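Local coordinates for protein hydrazine synthase subunit gamma (Candidatus Kuenenia stuttgartiensis, PDB 5C2V) that catalyses the first half-reaction of hydrazine synthesis, the three-electron reduction of nitric oxide to hydroxylamine, and carries two c-type hemes, one in each of its two alpha-helical lobes, at residues R262-Y265 / T269-H272; S65-R70 / K92-G97; P160-D165 / E170-G175. One frame throughout, in Å; residues are numbered along the deposited sequence.

Overall arrangement
The three contacts follow one another along the chain: contact 2 first, then contact 3, then contact 1. Contacts 1 and 2 are buried loop contacts near the middle of the subunit, their centres about 12 Å apart. Each lines one of the two heme pockets. They touch where D263 packs against Y93 and R95. Contact 3 lies further out, about 18 Å between centres from contact 1 and 25 Å from contact 2. It joins a loop to helix 170-179, and P160 and F161 pack against Y265 of contact 1. Contact 2 holds the axial ligand of the heme that appears to be in the active site; contact 1 lines the pocket of the heme that probably transfers electrons.

Contact 1. Residues R262-Y265 / T269-H272; sequences RDIY and TYFH. With CA (calcium ion), chain S; HEC (heme c), chain B.
The hydroxyl of Y270 donates a hydrogen bond to the backbone carbonyl of I264, OH to O 3.0 Å. The donor lies in the carbonyl plane, and the C=O...OH angle is 156°. The same carbonyl oxygen sits at the edge of the Y270 ring.

The apolar part is small. The I264 side chain lies obliquely across that of Y270, with CG1 3.7 Å from Y270 CE1. CG1 is anti to the backbone N (chi1 -158°), and chi2 of 62° then brings CD1 to 3.7 Å from heme c CBA.

Both segments belong to the loop between strand 256-257 and helix 301-312, in the cytochrome c region of the chain. I264, Y270, F271 and H272 line the pocket of the second heme, whose iron is held by H190 and H293.

Residues 269-272 make polar contacts to its propionates. F271 N makes a weak hydrogen bond to O2A. H272 ND1 makes another weak one to O1D, and its NE2 is bonded to D251. The F271 ring meets H293 edge-to-face.

T269 also binds a calcium ion through its carbonyl oxygen, at 2.9 Å. Two waters, N90, S267 and G268 are further ligands, so the ion joins 269-272 to strand 89-90.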
loop_
_atom_site.group_PDB
_atom_site.type_symbol
_atom_site.label_atom_id
_atom_site.label_comp_id
_atom_site.label_asym_id
_atom_site.label_seq_id
_atom_site.Cartn_x
_atom_site.Cartn_y
_atom_site.Cartn_z
ATOM N N ARG C 262 24.952 -59.539 -15.041
ATOM C CA ARG C 262 26.215 -59.252 -14.371
ATOM C C ARG C 262 26.056 -58.043 -13.455
ATOM O O ARG C 262 25.431 -57.051 -13.834
ATOM C CB ARG C 262 27.329 -59.006 -15.391
ATOM C CG ARG C 262 27.636 -60.198 -16.286
ATOM C CD ARG C 262 28.406 -61.279 -15.541
ATOM N NE ARG C 262 29.705 -60.803 -15.073
ATOM C CZ ARG C 262 30.799 -60.751 -15.827
ATOM N NH1 ARG C 262 30.755 -61.144 -17.093
ATOM N NH2 ARG C 262 31.937 -60.302 -15.317
ATOM N N ASP C 263 26.617 -58.141 -12.252
ATOM C CA ASP C 263 26.522 -57.087 -11.241
ATOM C C ASP C 263 25.076 -56.735 -10.902
ATOM O O ASP C 263 24.783 -55.605 -10.513
ATOM C CB ASP C 263 27.258 -55.824 -11.698
ATOM C CG ASP C 263 28.760 -55.989 -11.694
ATOM O OD1 ASP C 263 29.265 -56.876 -10.975
ATOM O OD2 ASP C 263 29.438 -55.220 -12.405
ATOM N N ILE C 264 24.177 -57.704 -11.044
ATOM C CA ILE C 264 22.763 -57.471 -10.772
ATOM C C ILE C 264 22.536 -57.278 -9.274
ATOM O O ILE C 264 21.479 -56.819 -8.851
ATOM C CB ILE C 264 21.885 -58.630 -11.292
ATOM C CG1 ILE C 264 20.440 -58.166 -11.495
ATOM C CG2 ILE C 264 21.953 -59.822 -10.356
ATOM C CD1 ILE C 264 20.291 -57.062 -12.515
ATOM N N TYR C 265 23.539 -57.624 -8.477
ATOM C CA TYR C 265 23.478 -57.399 -7.040
ATOM C C TYR C 265 23.486 -55.904 -6.739
ATOM O O TYR C 265 22.932 -55.460 -5.734
ATOM C CB TYR C 265 24.654 -58.084 -6.338
ATOM C CG TYR C 265 25.966 -57.348 -6.500
ATOM C CD1 TYR C 265 26.701 -57.448 -7.674
ATOM C CD2 TYR C 265 26.466 -56.548 -5.480
ATOM C CE1 TYR C 265 27.899 -56.772 -7.828
ATOM C CE2 TYR C 265 27.662 -55.868 -5.626
ATOM C CZ TYR C 265 28.374 -55.985 -6.800
ATOM O OH TYR C 265 29.564 -55.310 -6.946
ATOM N N THR C 269 16.737 -51.931 -7.420
ATOM C CA THR C 269 15.384 -51.927 -7.968
ATOM C C THR C 269 15.293 -52.237 -9.486
ATOM O O THR C 269 15.468 -51.356 -10.340
ATOM C CB THR C 269 14.698 -50.602 -7.644
ATOM O OG1 THR C 269 14.670 -50.431 -6.221
ATOM C CG2 THR C 269 13.302 -50.651 -8.121
ATOM N N TYR C 270 15.179 -53.531 -9.786
ATOM C CA TYR C 270 15.179 -54.102 -11.143
ATOM C C TYR C 270 13.942 -53.902 -12.045
ATOM O O TYR C 270 12.985 -53.217 -11.696
ATOM C CB TYR C 270 15.442 -55.603 -11.016
ATOM C CG TYR C 270 16.441 -55.877 -9.931
ATOM C CD1 TYR C 270 17.792 -55.683 -10.157
ATOM C CD2 TYR C 270 16.036 -56.276 -8.663
ATOM C CE1 TYR C 270 18.712 -55.905 -9.171
ATOM C CE2 TYR C 270 16.955 -56.496 -7.660
ATOM C CZ TYR C 270 18.295 -56.307 -7.921
ATOM O OH TYR C 270 19.227 -56.527 -6.934
ATOM N N PHE C 271 14.004 -54.584 -13.189
ATOM C CA PHE C 271 13.274 -54.342 -14.447
ATOM C C PHE C 271 13.454 -52.930 -15.024
ATOM O O PHE C 271 14.455 -52.275 -14.745
ATOM C CB PHE C 271 11.777 -54.629 -14.262
ATOM C CG PHE C 271 11.454 -56.091 -14.125
ATOM C CD1 PHE C 271 12.200 -57.043 -14.800
ATOM C CD2 PHE C 271 10.405 -56.513 -13.326
ATOM C CE1 PHE C 271 11.910 -58.389 -14.677
ATOM C CE2 PHE C 271 10.109 -57.860 -13.199
ATOM C CZ PHE C 271 10.863 -58.798 -13.876
ATOM N N HIS C 272 12.481 -52.457 -15.804
ATOM C CA HIS C 272 12.641 -51.174 -16.503
ATOM C C HIS C 272 12.144 -49.962 -15.716
ATOM O O HIS C 272 12.793 -48.916 -15.694
ATOM C CB HIS C 272 11.980 -51.219 -17.890
ATOM C CG HIS C 272 10.482 -51.239 -17.869
ATOM N ND1 HIS C 272 9.757 -52.315 -17.400
ATOM C CD2 HIS C 272 9.577 -50.328 -18.288
ATOM C CE1 HIS C 272 8.467 -52.054 -17.518
ATOM N NE2 HIS C 272 8.329 -50.856 -18.054
HETATM CA CA CA S . 17.910 -50.731 -11.754
HETATM FE FE HEC B . 15.099 -62.070 -17.357
HETATM C CHA HEC B . 15.175 -58.691 -16.744
HETATM C CHB HEC B . 16.507 -62.664 -14.297
HETATM C CHC HEC B . 14.350 -65.422 -17.659
HETATM C CHD HEC B . 14.033 -61.542 -20.555
HETATM N NA HEC B . 15.705 -60.894 -15.794
HETATM C C1A HEC B . 15.697 -59.513 -15.768
HETATM C C2A HEC B . 16.330 -59.089 -14.534
HETATM C C3A HEC B . 16.698 -60.182 -13.859
HETATM C C4A HEC B . 16.311 -61.343 -14.636
HETATM C CMA HEC B . 17.412 -60.204 -12.490
HETATM C CAA HEC B . 16.547 -57.628 -14.081
HETATM C CBA HEC B . 17.577 -56.960 -14.988
HETATM C CGA HEC B . 17.623 -55.481 -14.706
HETATM O O1A HEC B . 18.592 -54.816 -15.149
HETATM O O2A HEC B . 16.691 -54.969 -14.033
HETATM N NB HEC B . 15.445 -63.756 -16.223
HETATM C C1B HEC B . 15.909 -63.739 -14.920
HETATM C C2B HEC B . 15.646 -65.037 -14.334
HETATM C C3B HEC B . 15.056 -65.800 -15.265
HETATM C C4B HEC B . 14.914 -65.007 -16.471
HETATM C CMB HEC B . 16.013 -65.445 -12.889
HETATM C CAB HEC B . 14.585 -67.266 -15.108
HETATM C CBB HEC B . 13.358 -67.339 -14.173
HETATM N NC HEC B . 14.334 -63.265 -18.834
HETATM C C1C HEC B . 14.100 -64.624 -18.757
HETATM C C2C HEC B . 13.443 -65.032 -19.984
HETATM C C3C HEC B . 13.464 -63.989 -20.824
HETATM C C4C HEC B . 13.952 -62.837 -20.089
HETATM C CMC HEC B . 13.150 -66.498 -20.372
HETATM C CAC HEC B . 12.937 -63.962 -22.278
HETATM C CBC HEC B . 11.403 -64.144 -22.306
HETATM N ND HEC B . 14.731 -60.363 -18.507
HETATM C C1D HEC B . 14.141 -60.416 -19.768
HETATM C C2D HEC B . 13.657 -59.097 -20.113
HETATM C C3D HEC B . 14.020 -58.206 -18.916
HETATM C C4D HEC B . 14.679 -59.080 -17.971
HETATM C CMD HEC B . 12.935 -58.679 -21.413
HETATM C CAD HEC B . 13.735 -56.699 -18.739
HETATM C CBD HEC B . 12.230 -56.481 -18.633
HETATM C CGD HEC B . 11.951 -55.081 -18.157
HETATM O O1D HEC B . 10.756 -54.743 -17.956
HETATM O O2D HEC B . 12.925 -54.305 -17.977
HETATM O O HOH W 1 18.968 -49.423 -10.090
HETATM O O HOH W 2 19.760 -50.312 -13.245
#

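Contact 2. Residues S65-R70 / K92-G97; sequences SCHYER and KYIRGG. With HEC (heme c), chain V.
H67 turns its CG away from its own carbonyl carbon (chi1 -60°), and chi2 of -69° sets the ring so that its two nitrogens serve different partners. NE2 binds the heme iron at 2.0 Å. ND1 donates to the backbone carbonyl of K92, ND1 to O 3.1 Å. The N-H...O angle is 148°. The K92 oxygen lies close to the imidazole plane, which should limit ring rotation about the iron bond.

I94 packs at about a right angle to H67. Its CD1 is 3.6 Å from H67 CB, and its CG2 is 3.6 Å from H67 ND1.

S65, C66 and H67 end the CXXCH heme c motif. C63 and C66 are its thioether cysteines, and C66 SG is bonded to heme CAC. C126 is a further covalent attachment. Water 3 also binds the iron, at 2.1 Å. This heme appears to be the active-site one. K92 CB is 3.5 Å from heme CHA.

R95 grips the carbonyl oxygen of R70 side-on. NE and NH2 lie 2.9 and 3.0 Å from R70 O, which is near the guanidinium plane. R95 NH1 bonds to the E155 carbonyl, and R70 O also accepts from Q4 of the beta subunit.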
loop_
_atom_site.group_PDB
_atom_site.type_symbol
_atom_site.label_atom_id
_atom_site.label_comp_id
_atom_site.label_asym_id
_atom_site.label_seq_id
_atom_site.Cartn_x
_atom_site.Cartn_y
_atom_site.Cartn_z
ATOM N N SER C 65 24.989 -37.674 -10.626
ATOM C CA SER C 65 23.913 -37.546 -9.653
ATOM C C SER C 65 22.918 -38.695 -9.820
ATOM O O SER C 65 22.202 -39.055 -8.884
ATOM C CB SER C 65 23.215 -36.195 -9.799
ATOM O OG SER C 65 24.120 -35.133 -9.548
ATOM N N CYS C 66 22.905 -39.278 -11.016
ATOM C CA CYS C 66 22.005 -40.381 -11.358
ATOM C C CYS C 66 22.732 -41.730 -11.417
ATOM O O CYS C 66 22.381 -42.669 -10.701
ATOM C CB CYS C 66 21.305 -40.105 -12.691
ATOM S SG CYS C 66 19.862 -39.013 -12.562
ATOM N N HIS C 67 23.723 -41.814 -12.303
ATOM C CA HIS C 67 24.489 -43.036 -12.564
ATOM C C HIS C 67 25.578 -43.218 -11.526
ATOM O O HIS C 67 26.431 -44.092 -11.624
ATOM C CB HIS C 67 25.075 -42.998 -13.971
ATOM C CG HIS C 67 24.035 -42.880 -15.034
ATOM N ND1 HIS C 67 23.157 -43.895 -15.343
ATOM C CD2 HIS C 67 23.698 -41.841 -15.843
ATOM C CE1 HIS C 67 22.341 -43.501 -16.303
ATOM N NE2 HIS C 67 22.652 -42.254 -16.620
ATOM N N TYR C 68 25.521 -42.333 -10.545
ATOM C CA TYR C 68 26.444 -42.203 -9.429
ATOM C C TYR C 68 27.900 -41.929 -9.903
ATOM O O TYR C 68 28.085 -41.601 -11.069
ATOM C CB TYR C 68 26.289 -43.483 -8.585
ATOM C CG TYR C 68 27.200 -43.595 -7.426
ATOM C CD1 TYR C 68 26.989 -42.834 -6.256
ATOM C CD2 TYR C 68 28.283 -44.445 -7.481
ATOM C CE1 TYR C 68 27.854 -42.946 -5.198
ATOM C CE2 TYR C 68 29.131 -44.539 -6.447
ATOM C CZ TYR C 68 28.943 -43.826 -5.313
ATOM O OH TYR C 68 29.802 -43.932 -4.241
ATOM N N GLU C 69 28.930 -42.068 -9.063
ATOM C CA GLU C 69 30.284 -41.712 -9.530
ATOM C C GLU C 69 31.302 -42.856 -9.672
ATOM O O GLU C 69 32.406 -42.643 -10.176
ATOM C CB GLU C 69 30.882 -40.611 -8.646
ATOM C CG GLU C 69 31.488 -41.073 -7.350
ATOM C CD GLU C 69 30.559 -40.871 -6.186
ATOM O OE1 GLU C 69 30.987 -41.117 -5.040
ATOM O OE2 GLU C 69 29.405 -40.454 -6.415
ATOM N N ARG C 70 30.928 -44.052 -9.228
ATOM C CA ARG C 70 31.710 -45.261 -9.444
ATOM C C ARG C 70 31.243 -45.800 -10.790
ATOM O O ARG C 70 31.655 -46.869 -11.249
ATOM C CB ARG C 70 31.500 -46.272 -8.308
ATOM C CG ARG C 70 32.035 -45.817 -6.951
ATOM C CD ARG C 70 31.458 -46.692 -5.841
ATOM N NE ARG C 70 31.733 -46.142 -4.508
ATOM C CZ ARG C 70 31.188 -46.605 -3.388
ATOM N NH1 ARG C 70 30.321 -47.608 -3.438
ATOM N NH2 ARG C 70 31.502 -46.070 -2.225
ATOM N N LYS C 92 19.642 -46.502 -15.448
ATOM C CA LYS C 92 20.426 -47.596 -16.014
ATOM C C LYS C 92 21.765 -47.816 -15.316
ATOM O O LYS C 92 22.466 -46.867 -14.966
ATOM C CB LYS C 92 20.666 -47.353 -17.506
ATOM C CG LYS C 92 19.760 -48.160 -18.421
ATOM C CD LYS C 92 20.073 -49.645 -18.327
ATOM C CE LYS C 92 19.210 -50.459 -19.276
ATOM N NZ LYS C 92 19.506 -51.916 -19.195
ATOM N N TYR C 93 22.103 -49.087 -15.120
ATOM C CA TYR C 93 23.401 -49.482 -14.592
ATOM C C TYR C 93 24.412 -49.461 -15.738
ATOM O O TYR C 93 24.274 -50.212 -16.703
ATOM C CB TYR C 93 23.299 -50.872 -13.956
ATOM C CG TYR C 93 24.502 -51.323 -13.160
ATOM C CD1 TYR C 93 24.661 -50.950 -11.831
ATOM C CD2 TYR C 93 25.461 -52.151 -13.724
ATOM C CE1 TYR C 93 25.751 -51.374 -11.096
ATOM C CE2 TYR C 93 26.552 -52.579 -12.997
ATOM C CZ TYR C 93 26.696 -52.183 -11.685
ATOM O OH TYR C 93 27.786 -52.608 -10.958
ATOM N N ILE C 94 25.424 -48.603 -15.635
ATOM C CA ILE C 94 26.290 -48.323 -16.783
ATOM C C ILE C 94 27.615 -49.093 -16.834
ATOM O O ILE C 94 28.428 -48.850 -17.725
ATOM C CB ILE C 94 26.607 -46.811 -16.883
ATOM C CG1 ILE C 94 27.218 -46.289 -15.585
ATOM C CG2 ILE C 94 25.352 -46.027 -17.229
ATOM C CD1 ILE C 94 27.645 -44.838 -15.662
ATOM N N ARG C 95 27.850 -50.003 -15.893
ATOM C CA ARG C 95 29.028 -50.866 -15.992
ATOM C C ARG C 95 28.853 -51.861 -17.135
ATOM O O ARG C 95 27.792 -52.469 -17.278
ATOM C CB ARG C 95 29.287 -51.617 -14.685
ATOM C CG ARG C 95 29.729 -50.751 -13.517
ATOM C CD ARG C 95 31.028 -50.021 -13.818
ATOM N NE ARG C 95 31.636 -49.475 -12.608
ATOM C CZ ARG C 95 32.636 -50.053 -11.949
ATOM N NH1 ARG C 95 33.154 -51.191 -12.388
ATOM N NH2 ARG C 95 33.125 -49.487 -10.853
ATOM N N GLY C 96 29.897 -52.020 -17.945
ATOM C CA GLY C 96 29.866 -52.944 -19.066
ATOM C C GLY C 96 28.788 -52.612 -20.079
ATOM O O GLY C 96 28.035 -53.485 -20.509
ATOM N N GLY C 97 28.716 -51.342 -20.466
ATOM C CA GLY C 97 27.664 -50.873 -21.348
ATOM C C GLY C 97 27.863 -51.189 -22.818
ATOM O O GLY C 97 26.892 -51.389 -23.549
HETATM FE FE HEC V . 21.513 -41.508 -18.086
HETATM C CHA HEC V . 20.128 -44.382 -19.360
HETATM C CHB HEC V . 24.435 -42.212 -19.695
HETATM C CHC HEC V . 22.829 -38.502 -17.016
HETATM C CHD HEC V . 18.931 -41.140 -15.864
HETATM N NA HEC V . 22.150 -43.012 -19.340
HETATM C C1A HEC V . 21.447 -44.149 -19.682
HETATM C C2A HEC V . 22.342 -45.033 -20.413
HETATM C C3A HEC V . 23.533 -44.420 -20.504
HETATM C C4A HEC V . 23.431 -43.143 -19.830
HETATM C CMA HEC V . 24.815 -44.941 -21.194
HETATM C CAA HEC V . 21.955 -46.418 -20.991
HETATM C CBA HEC V . 22.769 -47.544 -20.355
HETATM C CGA HEC V . 22.397 -48.867 -20.972
HETATM O O1A HEC V . 21.445 -48.904 -21.793
HETATM O O2A HEC V . 23.054 -49.889 -20.639
HETATM N NB HEC V . 23.358 -40.580 -18.210
HETATM C C1B HEC V . 24.306 -40.957 -19.141
HETATM C C2B HEC V . 25.131 -39.803 -19.436
HETATM C C3B HEC V . 24.694 -38.779 -18.691
HETATM C C4B HEC V . 23.568 -39.247 -17.909
HETATM C CMB HEC V . 26.317 -39.795 -20.424
HETATM C CAB HEC V . 25.257 -37.338 -18.657
HETATM C CBB HEC V . 24.948 -36.594 -19.974
HETATM N NC HEC V . 20.990 -40.089 -16.681
HETATM C C1C HEC V . 21.651 -38.904 -16.425
HETATM C C2C HEC V . 20.823 -38.108 -15.542
HETATM C C3C HEC V . 19.822 -38.890 -15.118
HETATM C C4C HEC V . 19.855 -40.118 -15.894
HETATM C CMC HEC V . 21.291 -36.793 -14.876
HETATM C CAC HEC V . 18.722 -38.506 -14.100
HETATM C CBC HEC V . 17.812 -37.403 -14.685
HETATM N ND HEC V . 19.824 -42.636 -17.628
HETATM C C1D HEC V . 18.822 -42.176 -16.773
HETATM C C2D HEC V . 17.631 -42.965 -16.993
HETATM C C3D HEC V . 18.005 -43.978 -18.083
HETATM C C4D HEC V . 19.384 -43.699 -18.417
HETATM C CMD HEC V . 16.270 -42.818 -16.279
HETATM C CAD HEC V . 17.098 -45.060 -18.702
HETATM C CBD HEC V . 16.244 -44.412 -19.788
HETATM C CGD HEC V . 15.361 -45.451 -20.426
HETATM O O1D HEC V . 14.587 -45.098 -21.353
HETATM O O2D HEC V . 15.434 -46.632 -20.004
HETATM O O HOH W 3 20.410 -40.688 -19.670
#

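Contact 3. Residues P160-D165 / E170-G175; sequences PFRNAD and EAQKRG
Q172 reaches from helix 170-179 to the loop at F161 and R162, and its amide lies against the F161 carbonyl and the R162 side chain. The chain is extended beyond CG (chi2 167°), which takes the amide well clear of the helix. NE2 donates to the carbonyl oxygen of F161, NE2 to O 2.6 Å. The N-H...O angle is 143°. The F161 oxygen lies near the amide plane of Q172, but NE2 approaches from above the F161 carbonyl plane, 56° out of it.

OE1 faces the aliphatic part of R162, 3.6 Å from CG and 3.7 Å from CD. OE1 also has a hydrogen bond to a residue flanking the segments. The R162 and Q172 side chains cross at about a right angle.

Around the contact, the F161 ring makes a cation-pi interaction with K312. F161 also packs on M119 of the beta subunit. R174, on the same helix as Q172, forms a salt bridge with D306 of helix 301-312.

Across the two segments, therefore, a single side-chain-to-backbone hydrogen bond ties the loop to the start of the helix. Q172 is buried, and both ends of its amide have polar partners.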
loop_
_atom_site.group_PDB
_atom_site.type_symbol
_atom_site.label_atom_id
_atom_site.label_comp_id
_atom_site.label_asym_id
_atom_site.label_seq_id
_atom_site.Cartn_x
_atom_site.Cartn_y
_atom_site.Cartn_z
ATOM N N PRO C 160 30.781 -59.927 -5.033
ATOM C CA PRO C 160 31.416 -60.086 -3.716
ATOM C C PRO C 160 30.975 -61.337 -2.956
ATOM O O PRO C 160 31.628 -61.733 -1.991
ATOM C CB PRO C 160 30.971 -58.830 -2.967
ATOM C CG PRO C 160 29.666 -58.480 -3.582
ATOM C CD PRO C 160 29.811 -58.817 -5.037
ATOM N N PHE C 161 29.878 -61.945 -3.393
ATOM C CA PHE C 161 29.173 -62.955 -2.608
ATOM C C PHE C 161 29.691 -64.377 -2.822
ATOM O O PHE C 161 29.078 -65.344 -2.367
ATOM C CB PHE C 161 27.674 -62.886 -2.901
ATOM C CG PHE C 161 27.022 -61.641 -2.374
ATOM C CD1 PHE C 161 26.694 -61.534 -1.033
ATOM C CD2 PHE C 161 26.753 -60.572 -3.212
ATOM C CE1 PHE C 161 26.101 -60.388 -0.538
ATOM C CE2 PHE C 161 26.160 -59.423 -2.723
ATOM C CZ PHE C 161 25.834 -59.332 -1.384
ATOM N N ARG C 162 30.816 -64.501 -3.515
ATOM C CA ARG C 162 31.399 -65.806 -3.802
ATOM C C ARG C 162 32.686 -65.996 -3.003
ATOM O O ARG C 162 33.309 -65.023 -2.576
ATOM C CB ARG C 162 31.681 -65.959 -5.297
ATOM C CG ARG C 162 30.503 -65.606 -6.190
ATOM C CD ARG C 162 30.502 -66.441 -7.459
ATOM N NE ARG C 162 31.589 -66.081 -8.366
ATOM C CZ ARG C 162 31.434 -65.880 -9.671
ATOM N NH1 ARG C 162 30.236 -66.006 -10.225
ATOM N NH2 ARG C 162 32.477 -65.558 -10.424
ATOM N N ASN C 163 33.060 -67.255 -2.789
ATOM C CA ASN C 163 34.196 -67.610 -1.941
ATOM C C ASN C 163 35.490 -66.908 -2.338
ATOM O O ASN C 163 35.721 -66.628 -3.514
ATOM C CB ASN C 163 34.429 -69.124 -1.970
ATOM C CG ASN C 163 33.290 -69.907 -1.347
ATOM O OD1 ASN C 163 32.733 -69.510 -0.324
ATOM N ND2 ASN C 163 32.941 -71.030 -1.963
ATOM N N ALA C 164 36.324 -66.619 -1.343
ATOM C CA ALA C 164 37.647 -66.053 -1.581
ATOM C C ALA C 164 38.491 -67.018 -2.407
ATOM O O ALA C 164 39.445 -66.616 -3.074
ATOM C CB ALA C 164 38.336 -65.732 -0.264
ATOM N N ASP C 165 38.121 -68.296 -2.359
ATOM C CA ASP C 165 38.738 -69.323 -3.190
ATOM C C ASP C 165 38.422 -69.080 -4.663
ATOM O O ASP C 165 39.044 -69.666 -5.548
ATOM C CB ASP C 165 38.252 -70.711 -2.772
ATOM C CG ASP C 165 38.238 -70.896 -1.267
ATOM O OD1 ASP C 165 38.806 -70.040 -0.556
ATOM O OD2 ASP C 165 37.654 -71.895 -0.793
ATOM N N GLU C 170 27.518 -73.520 -2.094
ATOM C CA GLU C 170 26.598 -74.620 -2.413
ATOM C C GLU C 170 25.150 -74.154 -2.504
ATOM O O GLU C 170 24.290 -74.852 -3.054
ATOM C CB GLU C 170 26.717 -75.754 -1.392
ATOM C CG GLU C 170 27.358 -75.424 -0.049
ATOM C CD GLU C 170 27.938 -76.672 0.600
ATOM O OE1 GLU C 170 27.176 -77.642 0.801
ATOM O OE2 GLU C 170 29.158 -76.695 0.874
ATOM N N ALA C 171 24.890 -72.961 -1.980
ATOM C CA ALA C 171 23.603 -72.318 -2.157
ATOM C C ALA C 171 23.523 -71.780 -3.580
ATOM O O ALA C 171 22.505 -71.926 -4.262
ATOM C CB ALA C 171 23.417 -71.209 -1.139
ATOM N N GLN C 172 24.616 -71.156 -4.011
ATOM C CA GLN C 172 24.733 -70.630 -5.361
ATOM C C GLN C 172 24.791 -71.759 -6.390
ATOM O O GLN C 172 24.188 -71.664 -7.462
ATOM C CB GLN C 172 25.968 -69.736 -5.473
ATOM C CG GLN C 172 25.896 -68.484 -4.609
ATOM C CD GLN C 172 27.233 -67.783 -4.474
ATOM O OE1 GLN C 172 28.230 -68.203 -5.061
ATOM N NE2 GLN C 172 27.261 -66.707 -3.694
ATOM N N LYS C 173 25.518 -72.824 -6.061
ATOM C CA LYS C 173 25.555 -74.015 -6.903
ATOM C C LYS C 173 24.167 -74.634 -6.990
ATOM O O LYS C 173 23.762 -75.129 -8.042
ATOM C CB LYS C 173 26.551 -75.044 -6.365
ATOM C CG LYS C 173 28.011 -74.718 -6.627
ATOM C CD LYS C 173 28.912 -75.834 -6.125
ATOM C CE LYS C 173 30.137 -75.284 -5.412
ATOM N NZ LYS C 173 30.313 -75.884 -4.060
ATOM N N ARG C 174 23.448 -74.609 -5.869
ATOM C CA ARG C 174 22.081 -75.118 -5.830
ATOM C C ARG C 174 21.167 -74.297 -6.734
ATOM O O ARG C 174 20.299 -74.843 -7.417
ATOM C CB ARG C 174 21.546 -75.113 -4.397
ATOM C CG ARG C 174 20.986 -76.447 -3.936
ATOM C CD ARG C 174 20.547 -76.399 -2.476
ATOM N NE ARG C 174 21.649 -76.096 -1.566
ATOM C CZ ARG C 174 21.708 -75.015 -0.794
ATOM N NH1 ARG C 174 20.724 -74.127 -0.814
ATOM N NH2 ARG C 174 22.750 -74.823 0.004
ATOM N N GLY C 175 21.370 -72.982 -6.735
ATOM C CA GLY C 175 20.568 -72.085 -7.548
ATOM C C GLY C 175 20.891 -72.160 -9.028
ATOM O O GLY C 175 20.027 -71.911 -9.872
#